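Local coordinates for putative secreted cellulose binding protein (Streptomyces coelicolor, PDB 4OY7) that oxidatively cleaves glycosidic bonds in cellulose through a copper-dependent mechanism, this chain being its catalytic AA10 lytic polysaccharide monooxygenase domain, at residues A[3-8]-A[45-50]; A[105-110]-A[150-155]. All blocks are in the same frame, centred on the assembly; numbering follows the deposited sequence.

Interaction 1 of 2, residues A[3-8]-A[45-50]; sequences VAMMPG and YNWFAV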
loop_
_atom_site.group_PDB
_atom_site.type_symbol
_atom_site.label_atom_id
_atom_site.label_comp_id
_atom_site.label_asym_id
_atom_site.label_seq_id
_atom_site.Cartn_x
_atom_site.Cartn_y
_atom_site.Cartn_z
ATOM N N VAL A 3 -3.151 -1.079 5.811
ATOM C CA VAL A 3 -2.287 -0.682 4.722
ATOM C C VAL A 3 -2.111 0.849 4.810
ATOM O O VAL A 3 -2.755 1.513 5.643
ATOM C CB VAL A 3 -2.877 -1.068 3.354
ATOM C CG1 VAL A 3 -2.869 -2.589 3.167
ATOM C CG2 VAL A 3 -4.260 -0.452 3.155
ATOM N N ALA A 4 -1.235 1.396 3.967
ATOM C CA ALA A 4 -0.924 2.784 3.993
ATOM C C ALA A 4 -2.176 3.623 3.686
ATOM O O ALA A 4 -2.959 3.285 2.784
ATOM C CB ALA A 4 0.168 3.108 2.997
ATOM N N MET A 5 -2.357 4.699 4.466
ATOM C CA MET A 5 -3.426 5.659 4.208
ATOM C C MET A 5 -2.953 6.975 3.575
ATOM O O MET A 5 -3.714 7.642 2.870
ATOM C CB MET A 5 -4.184 5.961 5.510
ATOM C CG MET A 5 -4.843 4.732 6.134
ATOM S SD MET A 5 -5.406 5.045 7.822
ATOM C CE MET A 5 -6.698 6.183 7.384
ATOM N N MET A 6 -1.697 7.351 3.816
ATOM C CA MET A 6 -1.119 8.586 3.288
ATOM C C MET A 6 0.385 8.349 3.129
ATOM O O MET A 6 1.050 8.124 4.145
ATOM C CB MET A 6 -1.313 9.743 4.284
ATOM C CG MET A 6 -2.705 10.355 4.301
ATOM S SD MET A 6 -2.782 12.064 4.921
ATOM C CE MET A 6 -1.754 12.890 3.724
ATOM N N PRO A 7 0.916 8.258 1.869
ATOM C CA PRO A 7 0.202 8.135 0.570
ATOM C C PRO A 7 -0.546 6.812 0.510
ATOM O O PRO A 7 0.024 5.744 0.781
ATOM C CB PRO A 7 1.338 8.136 -0.463
ATOM C CG PRO A 7 2.498 7.591 0.273
ATOM C CD PRO A 7 2.372 8.143 1.678
ATOM N N GLY A 8 -1.822 6.905 0.168
ATOM C CA GLY A 8 -2.739 5.809 0.351
ATOM C C GLY A 8 -2.446 4.675 -0.578
ATOM O O GLY A 8 -2.025 4.879 -1.708
ATOM N N TYR A 45 -14.263 -3.776 1.200
ATOM C CA TYR A 45 -14.759 -3.801 2.571
ATOM C C TYR A 45 -13.625 -4.188 3.510
ATOM O O TYR A 45 -13.608 -3.762 4.658
ATOM C CB TYR A 45 -15.916 -4.766 2.724
ATOM C CG TYR A 45 -17.166 -4.313 2.009
ATOM C CD1 TYR A 45 -17.762 -3.080 2.292
ATOM C CD2 TYR A 45 -17.770 -5.128 1.065
ATOM C CE1 TYR A 45 -18.943 -2.696 1.650
ATOM C CE2 TYR A 45 -18.920 -4.736 0.400
ATOM C CZ TYR A 45 -19.507 -3.533 0.703
ATOM O OH TYR A 45 -20.659 -3.165 0.026
ATOM N N ASN A 46 -12.688 -4.989 3.006
ATOM C CA ASN A 46 -11.517 -5.439 3.789
ATOM C C ASN A 46 -10.217 -4.885 3.246
ATOM O O ASN A 46 -9.234 -5.574 3.192
ATOM C CB ASN A 46 -11.449 -6.964 3.774
ATOM C CG ASN A 46 -12.602 -7.595 4.525
ATOM O OD1 ASN A 46 -12.602 -7.645 5.772
ATOM N ND2 ASN A 46 -13.562 -8.116 3.788
ATOM N N TRP A 47 -10.237 -3.615 2.872
ATOM C CA TRP A 47 -9.084 -2.953 2.263
ATOM C C TRP A 47 -7.760 -3.029 3.050
ATOM O O TRP A 47 -6.671 -2.967 2.461
ATOM C CB TRP A 47 -9.459 -1.488 2.001
ATOM C CG TRP A 47 -9.858 -0.699 3.220
ATOM C CD1 TRP A 47 -11.116 -0.520 3.711
ATOM C CD2 TRP A 47 -8.983 0.028 4.108
ATOM N NE1 TRP A 47 -11.085 0.271 4.831
ATOM C CE2 TRP A 47 -9.786 0.626 5.087
ATOM C CE3 TRP A 47 -7.589 0.209 4.174
ATOM C CZ2 TRP A 47 -9.253 1.397 6.121
ATOM C CZ3 TRP A 47 -7.072 1.006 5.181
ATOM C CH2 TRP A 47 -7.907 1.581 6.146
ATOM N N PHE A 48 -7.886 -3.232 4.355
ATOM C CA PHE A 48 -6.777 -3.323 5.298
ATOM C C PHE A 48 -6.196 -4.729 5.447
ATOM O O PHE A 48 -5.201 -4.903 6.145
ATOM C CB PHE A 48 -7.281 -2.840 6.670
ATOM C CG PHE A 48 -8.656 -3.370 7.019
ATOM C CD1 PHE A 48 -8.850 -4.722 7.303
ATOM C CD2 PHE A 48 -9.772 -2.527 7.019
ATOM C CE1 PHE A 48 -10.108 -5.230 7.594
ATOM C CE2 PHE A 48 -11.027 -3.032 7.322
ATOM C CZ PHE A 48 -11.192 -4.377 7.599
ATOM N N ALA A 49 -6.792 -5.729 4.809
ATOM C CA ALA A 49 -6.487 -7.112 5.135
ATOM C C ALA A 49 -5.565 -7.779 4.120
ATOM O O ALA A 49 -5.628 -8.983 3.902
ATOM C CB ALA A 49 -7.792 -7.901 5.325
ATOM N N VAL A 50 -4.659 -6.985 3.535
ATOM C CA VAL A 50 -3.723 -7.500 2.540
ATOM C C VAL A 50 -2.540 -8.163 3.269
ATOM O O VAL A 50 -1.499 -7.541 3.497
ATOM C CB VAL A 50 -3.229 -6.402 1.582
ATOM C CG1 VAL A 50 -2.510 -7.058 0.422
ATOM C CG2 VAL A 50 -4.402 -5.609 1.033
#
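V3 and F48 bring the two backbones closest, CA to CA at 5.2 Å, where the residue leading into strand 4-6 meets a type I beta turn from N46 to A49. A49 N closes that turn on N46 O at 2.9 Å, and W47 and F48 fill its two central positions. V3 is the hub. With chi1 at -69°, its CG1 lies anti to its carbonyl carbon and CG2 sits between backbone N and carbonyl carbon, a fork that serves two partners. CG2 comes in at the edge of the W47 indole, near the ring plane, and touches CE3 at 3.5 Å; CG1 meets V50 CG2 at 4.0 Å, the two valines crossing almost at right angles. M5 adds a looser, oblique approach, its unbranched chain bringing the CG methylene to 4.4 Å from W47 CH2. Over one face of the indole lies F48 CD2, 3.7 Å above the plane and offset toward the rim. Y12 of helix 10-18 also meets the indole, with the planes inclined. The contact fastens the first strand of the domain to the turn that ends the largely helical insertion between strands. Across the two segments the chemistry is wholly apolar: branched valines and a broad indole hold by close packing, whereas backbone groups find polar partners outside, as W47 O does in T11 OG1.

Interaction 2 of 2, residues A[105-110]-A[150-155]; sequences SNWAAH and GTDGGH. With CU (copper (II) ion), chain I.
W107 reaches G150 because its chi1 of -168° sets CG anti to the backbone N. The 64° chi1 of N106 puts CG between its backbone N and carbonyl carbon; from there OD1 accepts from a water 2.8 Å away that also donates to T151 O, while ND2 goes to Q145 OE1 and G147 O. G150 CA stands over the six-membered ring of W107, 4.1 Å from its centroid, in a CH-pi contact. G150 O also lies over this face; glycine suits the positive phi here, and a CB would come close to W107 O. G150 N bonds to N106 O at 3.3 Å, tilted from the carbonyl plane by 28°. N106 N gives G154 O a weak bond. S105 and H155 form an antiparallel, non-hydrogen-bonded pair at the ends of strands 99-105 and 155-161 in the immunoglobulin-like beta sandwich of the AA10 fold. Just before H155 the chain makes a type II turn, T151 to G154, closed by G154 N to T151 O, and H155 ND1 donates to G153 O at 2.8 Å. A second water joins S105 OG to G154 O. H110 NE2 binds copper at 2.4 Å, completing the histidine brace with H1.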
loop_
_atom_site.group_PDB
_atom_site.type_symbol
_atom_site.label_atom_id
_atom_site.label_comp_id
_atom_site.label_asym_id
_atom_site.label_seq_id
_atom_site.Cartn_x
_atom_site.Cartn_y
_atom_site.Cartn_z
ATOM N N SER A 105 -2.792 2.581 8.434
ATOM C CA SER A 105 -3.949 2.175 9.219
ATOM C C SER A 105 -3.581 1.311 10.408
ATOM O O SER A 105 -2.796 0.414 10.284
ATOM C CB SER A 105 -4.939 1.401 8.342
ATOM O OG SER A 105 -5.980 0.824 9.110
ATOM N N ASN A 106 -4.201 1.588 11.562
ATOM C CA ASN A 106 -4.104 0.680 12.717
ATOM C C ASN A 106 -5.432 -0.038 12.955
ATOM O O ASN A 106 -5.903 -0.121 14.088
ATOM C CB ASN A 106 -3.659 1.414 13.989
ATOM C CG ASN A 106 -4.652 2.449 14.446
ATOM O OD1 ASN A 106 -5.636 2.712 13.761
ATOM N ND2 ASN A 106 -4.385 3.067 15.585
ATOM N N TRP A 107 -6.049 -0.539 11.880
ATOM C CA TRP A 107 -7.357 -1.178 12.029
ATOM C C TRP A 107 -7.307 -2.287 13.092
ATOM O O TRP A 107 -8.226 -2.409 13.898
ATOM C CB TRP A 107 -7.893 -1.695 10.677
ATOM C CG TRP A 107 -9.354 -2.083 10.751
ATOM C CD1 TRP A 107 -9.870 -3.353 10.708
ATOM C CD2 TRP A 107 -10.479 -1.205 10.940
ATOM N NE1 TRP A 107 -11.243 -3.311 10.822
ATOM C CE2 TRP A 107 -11.638 -2.011 10.994
ATOM C CE3 TRP A 107 -10.618 0.189 11.077
ATOM C CZ2 TRP A 107 -12.927 -1.470 11.173
ATOM C CZ3 TRP A 107 -11.894 0.719 11.271
ATOM C CH2 TRP A 107 -13.033 -0.110 11.304
ATOM N N ALA A 108 -6.252 -3.104 13.077
ATOM C CA ALA A 108 -5.845 -3.844 14.281
ATOM C C ALA A 108 -4.372 -3.595 14.467
ATOM O O ALA A 108 -3.620 -3.653 13.521
ATOM C CB ALA A 108 -6.163 -5.332 14.194
ATOM N N ALA A 109 -3.977 -3.259 15.685
ATOM C CA ALA A 109 -2.617 -2.825 15.954
ATOM C C ALA A 109 -1.734 -4.014 16.329
ATOM O O ALA A 109 -2.185 -4.982 16.953
ATOM C CB ALA A 109 -2.612 -1.816 17.089
ATOM N N HIS A 110 -0.454 -3.879 16.015
ATOM C CA HIS A 110 0.528 -4.914 16.274
ATOM C C HIS A 110 1.903 -4.271 16.435
ATOM O O HIS A 110 2.205 -3.290 15.757
ATOM C CB HIS A 110 0.615 -5.900 15.098
ATOM C CG HIS A 110 -0.689 -6.521 14.703
ATOM N ND1 HIS A 110 -1.346 -7.450 15.484
ATOM C CD2 HIS A 110 -1.450 -6.353 13.598
ATOM C CE1 HIS A 110 -2.453 -7.830 14.879
ATOM N NE2 HIS A 110 -2.559 -7.155 13.750
ATOM N N GLY A 150 -8.920 0.141 15.311
ATOM C CA GLY A 150 -10.261 -0.254 14.915
ATOM C C GLY A 150 -11.286 0.866 14.829
ATOM O O GLY A 150 -12.474 0.600 14.704
ATOM N N THR A 151 -10.834 2.114 14.916
ATOM C CA THR A 151 -11.705 3.287 14.721
ATOM C C THR A 151 -11.402 3.938 13.382
ATOM O O THR A 151 -10.261 3.888 12.893
ATOM C CB THR A 151 -11.541 4.326 15.850
ATOM O OG1 THR A 151 -10.214 4.863 15.852
ATOM C CG2 THR A 151 -11.820 3.688 17.215
ATOM N N ASP A 152 -12.421 4.526 12.758
ATOM C CA ASP A 152 -12.257 5.135 11.450
ATOM C C ASP A 152 -11.225 6.250 11.533
ATOM O O ASP A 152 -11.309 7.091 12.416
ATOM C CB ASP A 152 -13.584 5.730 10.954
ATOM C CG ASP A 152 -14.577 4.671 10.486
ATOM O OD1 ASP A 152 -14.155 3.582 10.011
ATOM O OD2 ASP A 152 -15.796 4.964 10.573
ATOM N N GLY A 153 -10.253 6.244 10.631
ATOM C CA GLY A 153 -9.215 7.280 10.605
ATOM C C GLY A 153 -7.994 6.990 11.474
ATOM O O GLY A 153 -7.013 7.736 11.431
ATOM N N GLY A 154 -8.031 5.903 12.241
ATOM C CA GLY A 154 -6.927 5.572 13.134
ATOM C C GLY A 154 -5.694 5.175 12.365
ATOM O O GLY A 154 -5.786 4.528 11.309
ATOM N N HIS A 155 -4.524 5.582 12.861
ATOM C CA HIS A 155 -3.302 5.270 12.136
ATOM C C HIS A 155 -2.033 5.401 12.965
ATOM O O HIS A 155 -1.950 6.173 13.942
ATOM C CB HIS A 155 -3.175 6.187 10.922
ATOM C CG HIS A 155 -3.163 7.630 11.288
ATOM N ND1 HIS A 155 -4.313 8.340 11.557
ATOM C CD2 HIS A 155 -2.135 8.489 11.485
ATOM C CE1 HIS A 155 -3.993 9.575 11.897
ATOM N NE2 HIS A 155 -2.678 9.696 11.836
HETATM CU CU CU I . -4.229 -7.492 12.086
HETATM O O HOH W 1 -7.585 2.806 10.204
HETATM O O HOH W 2 -8.166 1.992 12.715
HETATM O O HOH W 3 -3.883 -9.235 12.274
#

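Interactions 1 and 2 lie about 10 Å apart, centre to centre, and are joined directly. Strand 4-6 runs antiparallel to 99-105, and just before its start V3 O and S105 N, 3.0 Å apart, probably form a hydrogen bond. M5 SD reaches past S105 to within 3.5 Å of G154 O, linking the first strand to the turn of 150-155. Nearer the copper, the rings of F48 and W107 stack, with F48 CZ 3.4 Å from W107 NE1, and both side chains come within about 4 Å of that of H1. The nearest atom of the F48 side chain is about 7 Å from the copper. F48 and W107 thus form one aromatic pair beside H1, while segment 105-110 supplies H110.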